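Rho guanyl nucleotide exchange factor (Rom2), putative (Aspergillus fumigatus Af293, PDB 5O51) is probably a guanine-nucleotide exchange factor for Rho-type GTPases, represented here by its CNH domain, a beta-propeller with a WD40-like architecture. Local coordinates at residues F115-I120 and I183-S188; K172-P177 and E199-E204. All coordinates share one frame; numbering follows the deposited sequence.

Contact 1 (F115-I120 and I183-S188); sequences FFKAGI and IHFLRS
The first torsions of K117 and F185 place K117 CG 3.7 Å from F185 CE2, with the lysine chain and the ring running counter to each other: in F185 CG stands beside the backbone N (chi1 -72°), while in K117 CG lies anti to the backbone N (chi1 -176°). The two residues sit on the first strands of neighbouring blades of the CNH beta-propeller. The short strands 115-120 and 183-186 run parallel, 9° apart and with axes 7.5 Å from each other at closest approach. No hydrogen bond crosses between them, so the blades are joined here by van der Waals packing, of side chain on side chain and of the F185 ring on backbone; each strand pairs within its own blade, as G119 does with L126 and H184 with C191.

The ring of F185 lies against the backbone of 117-120. Since G119 has no side chain, F185 CE2 comes within 3.1 Å of G119 N, a tight approach, and G119 O lies over one ring face, 4.0 Å above the plane and displaced from the ring centre toward its perimeter. K117 O takes the ring edge, in plane, and I120 O reaches F185 CB at 3.7 Å.

Nearer the start of the two strands, the methyl CG2 of I183 presses against K117 CB at 3.3 Å, closer than usual for two carbons. The F115 ring adds a looser apolar contact, with F115 CE2 4.3 Å from I183 CG2. Bends at chi2 and chi4 of K117 bring its ammonium atom NZ to 3.8 Å from I183 O.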
loop_
_atom_site.group_PDB
_atom_site.type_symbol
_atom_site.label_atom_id
_atom_site.label_comp_id
_atom_site.label_asym_id
_atom_site.label_seq_id
_atom_site.Cartn_x
_atom_site.Cartn_y
_atom_site.Cartn_z
ATOM N N PHE A 115 6.910 7.988 -2.559
ATOM C CA PHE A 115 5.657 7.195 -2.566
ATOM C C PHE A 115 4.441 8.086 -2.768
ATOM O O PHE A 115 4.570 9.325 -2.850
ATOM C CB PHE A 115 5.487 6.218 -1.366
ATOM C CG PHE A 115 5.450 6.854 0.007
ATOM C CD1 PHE A 115 6.630 7.093 0.708
ATOM C CD2 PHE A 115 4.252 7.091 0.654
ATOM C CE1 PHE A 115 6.610 7.630 1.988
ATOM C CE2 PHE A 115 4.218 7.622 1.940
ATOM C CZ PHE A 115 5.396 7.893 2.610
ATOM N N PHE A 116 3.287 7.449 -2.990
ATOM C CA PHE A 116 2.030 8.147 -3.092
ATOM C C PHE A 116 0.839 7.398 -2.497
ATOM O O PHE A 116 0.904 6.205 -2.266
ATOM C CB PHE A 116 1.784 8.535 -4.526
ATOM C CG PHE A 116 1.231 7.432 -5.416
ATOM C CD1 PHE A 116 -0.140 7.234 -5.541
ATOM C CD2 PHE A 116 2.089 6.658 -6.210
ATOM C CE1 PHE A 116 -0.652 6.274 -6.407
ATOM C CE2 PHE A 116 1.579 5.704 -7.082
ATOM C CZ PHE A 116 0.190 5.527 -7.191
ATOM N N LYS A 117 -0.271 8.108 -2.326
ATOM C CA LYS A 117 -1.524 7.527 -1.878
ATOM C C LYS A 117 -2.751 8.269 -2.465
ATOM O O LYS A 117 -2.858 9.497 -2.412
ATOM C CB LYS A 117 -1.543 7.563 -0.368
ATOM C CG LYS A 117 -2.749 6.901 0.250
ATOM C CD LYS A 117 -2.565 5.413 0.292
ATOM C CE LYS A 117 -3.868 4.693 0.617
ATOM N NZ LYS A 117 -4.544 5.265 1.810
ATOM N N ALA A 118 -3.661 7.504 -3.043
ATOM C CA ALA A 118 -4.905 8.033 -3.605
ATOM C C ALA A 118 -6.036 7.535 -2.766
ATOM O O ALA A 118 -6.246 6.312 -2.689
ATOM C CB ALA A 118 -5.115 7.530 -5.019
ATOM N N GLY A 119 -6.775 8.464 -2.163
ATOM C CA GLY A 119 -7.988 8.116 -1.435
ATOM C C GLY A 119 -9.039 9.190 -1.465
ATOM O O GLY A 119 -8.778 10.333 -1.861
ATOM N N ILE A 120 -10.231 8.816 -1.010
ATOM C CA ILE A 120 -11.292 9.792 -0.771
ATOM C C ILE A 120 -10.910 10.581 0.492
ATOM O O ILE A 120 -10.555 10.012 1.525
ATOM C CB ILE A 120 -12.715 9.173 -0.650
ATOM C CG1 ILE A 120 -12.992 8.095 -1.732
ATOM C CG2 ILE A 120 -13.764 10.285 -0.720
ATOM C CD1 ILE A 120 -12.946 6.667 -1.225
ATOM N N ILE A 183 1.222 6.973 4.587
ATOM C CA ILE A 183 0.183 7.992 4.669
ATOM C C ILE A 183 -1.260 7.463 4.543
ATOM O O ILE A 183 -1.557 6.621 3.741
ATOM C CB ILE A 183 0.492 9.134 3.651
ATOM C CG1 ILE A 183 -0.173 10.429 4.069
ATOM C CG2 ILE A 183 0.092 8.745 2.227
ATOM C CD1 ILE A 183 0.414 11.631 3.366
ATOM N N HIS A 184 -2.165 7.998 5.339
ATOM C CA HIS A 184 -3.547 7.506 5.456
ATOM C C HIS A 184 -4.526 8.674 5.465
ATOM O O HIS A 184 -4.249 9.733 6.042
ATOM C CB HIS A 184 -3.708 6.654 6.748
ATOM C CG HIS A 184 -2.718 5.530 6.827
ATOM N ND1 HIS A 184 -2.969 4.288 6.289
ATOM C CD2 HIS A 184 -1.435 5.506 7.253
ATOM C CE1 HIS A 184 -1.896 3.538 6.417
ATOM N NE2 HIS A 184 -0.947 4.255 6.992
ATOM N N PHE A 185 -5.635 8.501 4.767
ATOM C CA PHE A 185 -6.730 9.475 4.785
ATOM C C PHE A 185 -7.634 9.143 5.939
ATOM O O PHE A 185 -8.152 8.026 5.975
ATOM C CB PHE A 185 -7.507 9.379 3.493
ATOM C CG PHE A 185 -6.753 9.926 2.320
ATOM C CD1 PHE A 185 -6.682 11.313 2.105
ATOM C CD2 PHE A 185 -6.081 9.070 1.453
ATOM C CE1 PHE A 185 -5.995 11.817 1.008
ATOM C CE2 PHE A 185 -5.386 9.563 0.370
ATOM C CZ PHE A 185 -5.343 10.933 0.139
ATOM N N LEU A 186 -7.759 10.079 6.888
ATOM C CA LEU A 186 -8.730 9.987 7.990
ATOM C C LEU A 186 -9.681 11.169 7.936
ATOM O O LEU A 186 -9.374 12.215 8.520
ATOM C CB LEU A 186 -8.032 10.066 9.325
ATOM C CG LEU A 186 -7.224 8.890 9.802
ATOM C CD1 LEU A 186 -6.494 9.341 11.075
ATOM C CD2 LEU A 186 -8.145 7.674 10.007
ATOM N N ARG A 187 -10.801 10.998 7.223
ATOM C CA ARG A 187 -11.877 12.009 7.093
ATOM C C ARG A 187 -11.528 13.442 7.525
ATOM O O ARG A 187 -11.674 13.793 8.701
ATOM C CB ARG A 187 -13.109 11.551 7.871
ATOM C CG ARG A 187 -12.838 11.142 9.314
ATOM C CD ARG A 187 -14.131 10.796 10.033
ATOM N NE ARG A 187 -14.653 11.910 10.811
ATOM C CZ ARG A 187 -15.493 11.808 11.848
ATOM N NH1 ARG A 187 -15.970 10.628 12.265
ATOM N NH2 ARG A 187 -15.868 12.912 12.479
ATOM N N SER A 188 -11.048 14.232 6.564
ATOM C CA SER A 188 -10.704 15.663 6.718
ATOM C C SER A 188 -9.269 15.872 7.094
ATOM O O SER A 188 -8.792 17.016 7.105
ATOM C CB SER A 188 -11.592 16.438 7.715
ATOM O OG SER A 188 -12.967 16.280 7.428
#

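Contact 2 (K172-P177 and E199-E204)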
loop_
_atom_site.group_PDB
_atom_site.type_symbol
_atom_site.label_atom_id
_atom_site.label_comp_id
_atom_site.label_asym_id
_atom_site.label_seq_id
_atom_site.Cartn_x
_atom_site.Cartn_y
_atom_site.Cartn_z
ATOM N N LYS A 172 -2.878 21.615 -2.347
ATOM C CA LYS A 172 -2.255 22.031 -1.082
ATOM C C LYS A 172 -0.947 21.294 -0.905
ATOM O O LYS A 172 -0.785 20.191 -1.423
ATOM C CB LYS A 172 -3.161 21.699 0.119
ATOM C CG LYS A 172 -4.581 22.277 0.078
ATOM C CD LYS A 172 -4.671 23.745 0.486
ATOM C CE LYS A 172 -4.964 23.898 1.977
ATOM N NZ LYS A 172 -4.917 25.311 2.447
ATOM N N GLU A 173 -0.033 21.890 -0.156
ATOM C CA GLU A 173 1.304 21.328 0.098
ATOM C C GLU A 173 1.559 21.364 1.596
ATOM O O GLU A 173 0.877 22.099 2.294
ATOM C CB GLU A 173 2.350 22.144 -0.652
ATOM C CG GLU A 173 3.753 21.564 -0.564
ATOM C CD GLU A 173 4.747 22.263 -1.467
ATOM O OE1 GLU A 173 4.396 22.635 -2.608
ATOM O OE2 GLU A 173 5.897 22.433 -1.020
ATOM N N TYR A 174 2.479 20.550 2.105
ATOM C CA TYR A 174 2.814 20.515 3.548
ATOM C C TYR A 174 4.272 20.157 3.730
ATOM O O TYR A 174 4.911 19.606 2.824
ATOM C CB TYR A 174 1.940 19.517 4.377
ATOM C CG TYR A 174 0.451 19.661 4.177
ATOM C CD1 TYR A 174 -0.139 19.211 2.998
ATOM C CD2 TYR A 174 -0.371 20.255 5.139
ATOM C CE1 TYR A 174 -1.488 19.352 2.761
ATOM C CE2 TYR A 174 -1.736 20.406 4.916
ATOM C CZ TYR A 174 -2.289 19.947 3.718
ATOM O OH TYR A 174 -3.625 20.046 3.398
ATOM N N TYR A 175 4.785 20.473 4.912
ATOM C CA TYR A 175 6.156 20.145 5.300
ATOM C C TYR A 175 6.148 19.410 6.648
ATOM O O TYR A 175 5.301 19.680 7.490
ATOM C CB TYR A 175 7.012 21.414 5.387
ATOM C CG TYR A 175 8.377 21.118 5.977
ATOM C CD1 TYR A 175 9.407 20.642 5.166
ATOM C CD2 TYR A 175 8.620 21.239 7.365
ATOM C CE1 TYR A 175 10.655 20.326 5.698
ATOM C CE2 TYR A 175 9.866 20.915 7.912
ATOM C CZ TYR A 175 10.883 20.472 7.067
ATOM O OH TYR A 175 12.139 20.160 7.562
ATOM N N ILE A 176 7.078 18.471 6.837
ATOM C CA ILE A 176 7.123 17.609 8.037
ATOM C C ILE A 176 8.600 17.379 8.356
ATOM O O ILE A 176 9.331 16.828 7.504
ATOM C CB ILE A 176 6.491 16.187 7.808
ATOM C CG1 ILE A 176 4.988 16.237 7.426
ATOM C CG2 ILE A 176 6.717 15.254 9.020
ATOM C CD1 ILE A 176 4.032 16.389 8.582
ATOM N N PRO A 177 9.052 17.738 9.575
ATOM C CA PRO A 177 10.474 17.540 9.914
ATOM C C PRO A 177 10.780 16.136 10.443
ATOM O O PRO A 177 11.243 16.006 11.581
ATOM C CB PRO A 177 10.717 18.618 10.991
ATOM C CG PRO A 177 9.405 18.711 11.697
ATOM C CD PRO A 177 8.360 18.536 10.616
ATOM N N GLU A 199 1.400 11.179 12.995
ATOM C CA GLU A 199 1.113 12.599 13.234
ATOM C C GLU A 199 -0.013 13.057 12.302
ATOM O O GLU A 199 0.068 12.951 11.077
ATOM C CB GLU A 199 2.364 13.490 13.055
ATOM C CG GLU A 199 3.637 13.031 13.800
ATOM C CD GLU A 199 3.719 13.379 15.295
ATOM O OE1 GLU A 199 3.086 14.361 15.749
ATOM O OE2 GLU A 199 4.464 12.672 16.027
ATOM N N VAL A 200 -1.063 13.587 12.910
ATOM C CA VAL A 200 -2.274 13.993 12.201
ATOM C C VAL A 200 -2.124 15.433 11.702
ATOM O O VAL A 200 -1.660 16.291 12.436
ATOM C CB VAL A 200 -3.472 13.842 13.135
ATOM C CG1 VAL A 200 -4.781 14.158 12.430
ATOM C CG2 VAL A 200 -3.494 12.431 13.700
ATOM N N VAL A 201 -2.504 15.679 10.447
ATOM C CA VAL A 201 -2.226 16.936 9.723
ATOM C C VAL A 201 -3.491 17.388 9.021
ATOM O O VAL A 201 -4.145 16.616 8.324
ATOM C CB VAL A 201 -1.074 16.761 8.710
ATOM C CG1 VAL A 201 -1.141 17.757 7.547
ATOM C CG2 VAL A 201 0.252 16.900 9.441
ATOM N N SER A 202 -3.819 18.658 9.194
ATOM C CA SER A 202 -5.122 19.165 8.812
ATOM C C SER A 202 -5.139 19.565 7.345
ATOM O O SER A 202 -4.298 20.353 6.923
ATOM C CB SER A 202 -5.406 20.374 9.697
ATOM O OG SER A 202 -6.720 20.875 9.550
ATOM N N LEU A 203 -6.093 19.046 6.569
ATOM C CA LEU A 203 -6.187 19.388 5.122
ATOM C C LEU A 203 -6.427 20.908 4.856
ATOM O O LEU A 203 -5.504 21.586 4.388
ATOM C CB LEU A 203 -7.185 18.476 4.364
ATOM C CG LEU A 203 -6.642 17.095 3.896
ATOM C CD1 LEU A 203 -7.714 16.044 3.610
ATOM C CD2 LEU A 203 -5.785 17.273 2.662
ATOM N N GLU A 204 -7.627 21.439 5.146
ATOM C CA GLU A 204 -7.816 22.912 5.295
ATOM C C GLU A 204 -7.335 23.265 6.702
ATOM O O GLU A 204 -7.320 22.398 7.567
ATOM C CB GLU A 204 -9.273 23.368 5.017
ATOM C CG GLU A 204 -10.136 23.847 6.199
ATOM C CD GLU A 204 -10.509 22.757 7.206
ATOM O OE1 GLU A 204 -10.229 21.569 6.945
ATOM O OE2 GLU A 204 -11.086 23.093 8.271
#
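Y174 lays its ring alongside V201, with CD2 3.6 Å from V201 CG1, the two side chains pointing in opposing senses as they overlap. CG of Y174 stands anti to its carbonyl carbon (chi1 -51°), which sends the ring across the gap between two propeller blades. The outermost strand of one blade, 172-176, here faces the third strand of the next, 199-202; their axes approach to 9.6 Å at an angle of 149°, too far apart for backbone pairing, and Y174 is instead backbone-bonded to I139 of its own blade.

Two main-chain carbonyls line the edge of the ring near its plane. S202 O is 3.3 Å from Y174 CE2, and Y174 OH donates a hydrogen bond of 2.6 Å to L203 O. That bond meets L203 O in the carbonyl plane on a lone pair, with a C=O...donor angle of 111°. The L203 side chain turns back to the same hydroxyl, its CD2 lying 3.6 Å from Y174 OH, and K172 CE packs on L203 O at 3.4 Å.

Further along, I176 CD1 touches V201 CG2 at 3.9 Å, so the two methyls of V201 serve different partners, one the tyrosine ring and the other the isoleucine. The turn after strand 199-202 has a bond of its own, from S202 OG to E204 O.

The apolar contacts are non-directional, whereas the phenol bond has a defined acceptor geometry: short and bound to one lone pair, it ties the ring edge to the backbone where strand 199-202 gives way to the turn.

In the fold
Both contacts join the same two blades, those spanning residues 115-176 and 180-210, but at different radii. Contact 1 pairs first strands, centred about 11 Å from the centre of the chain; contact 2, centred about 20 Å out, sets a fourth strand against a third. The inner one has fewer buried residues among those that touch, one of eight against three of seven, and counts as a surface contact despite its central place. Its strands run nearly parallel and hold by packing alone, whereas the roughly antiparallel outer pair adds a side-chain-to-backbone hydrogen bond. The two meet where S188 O packs on L203 CB at 3.5 Å.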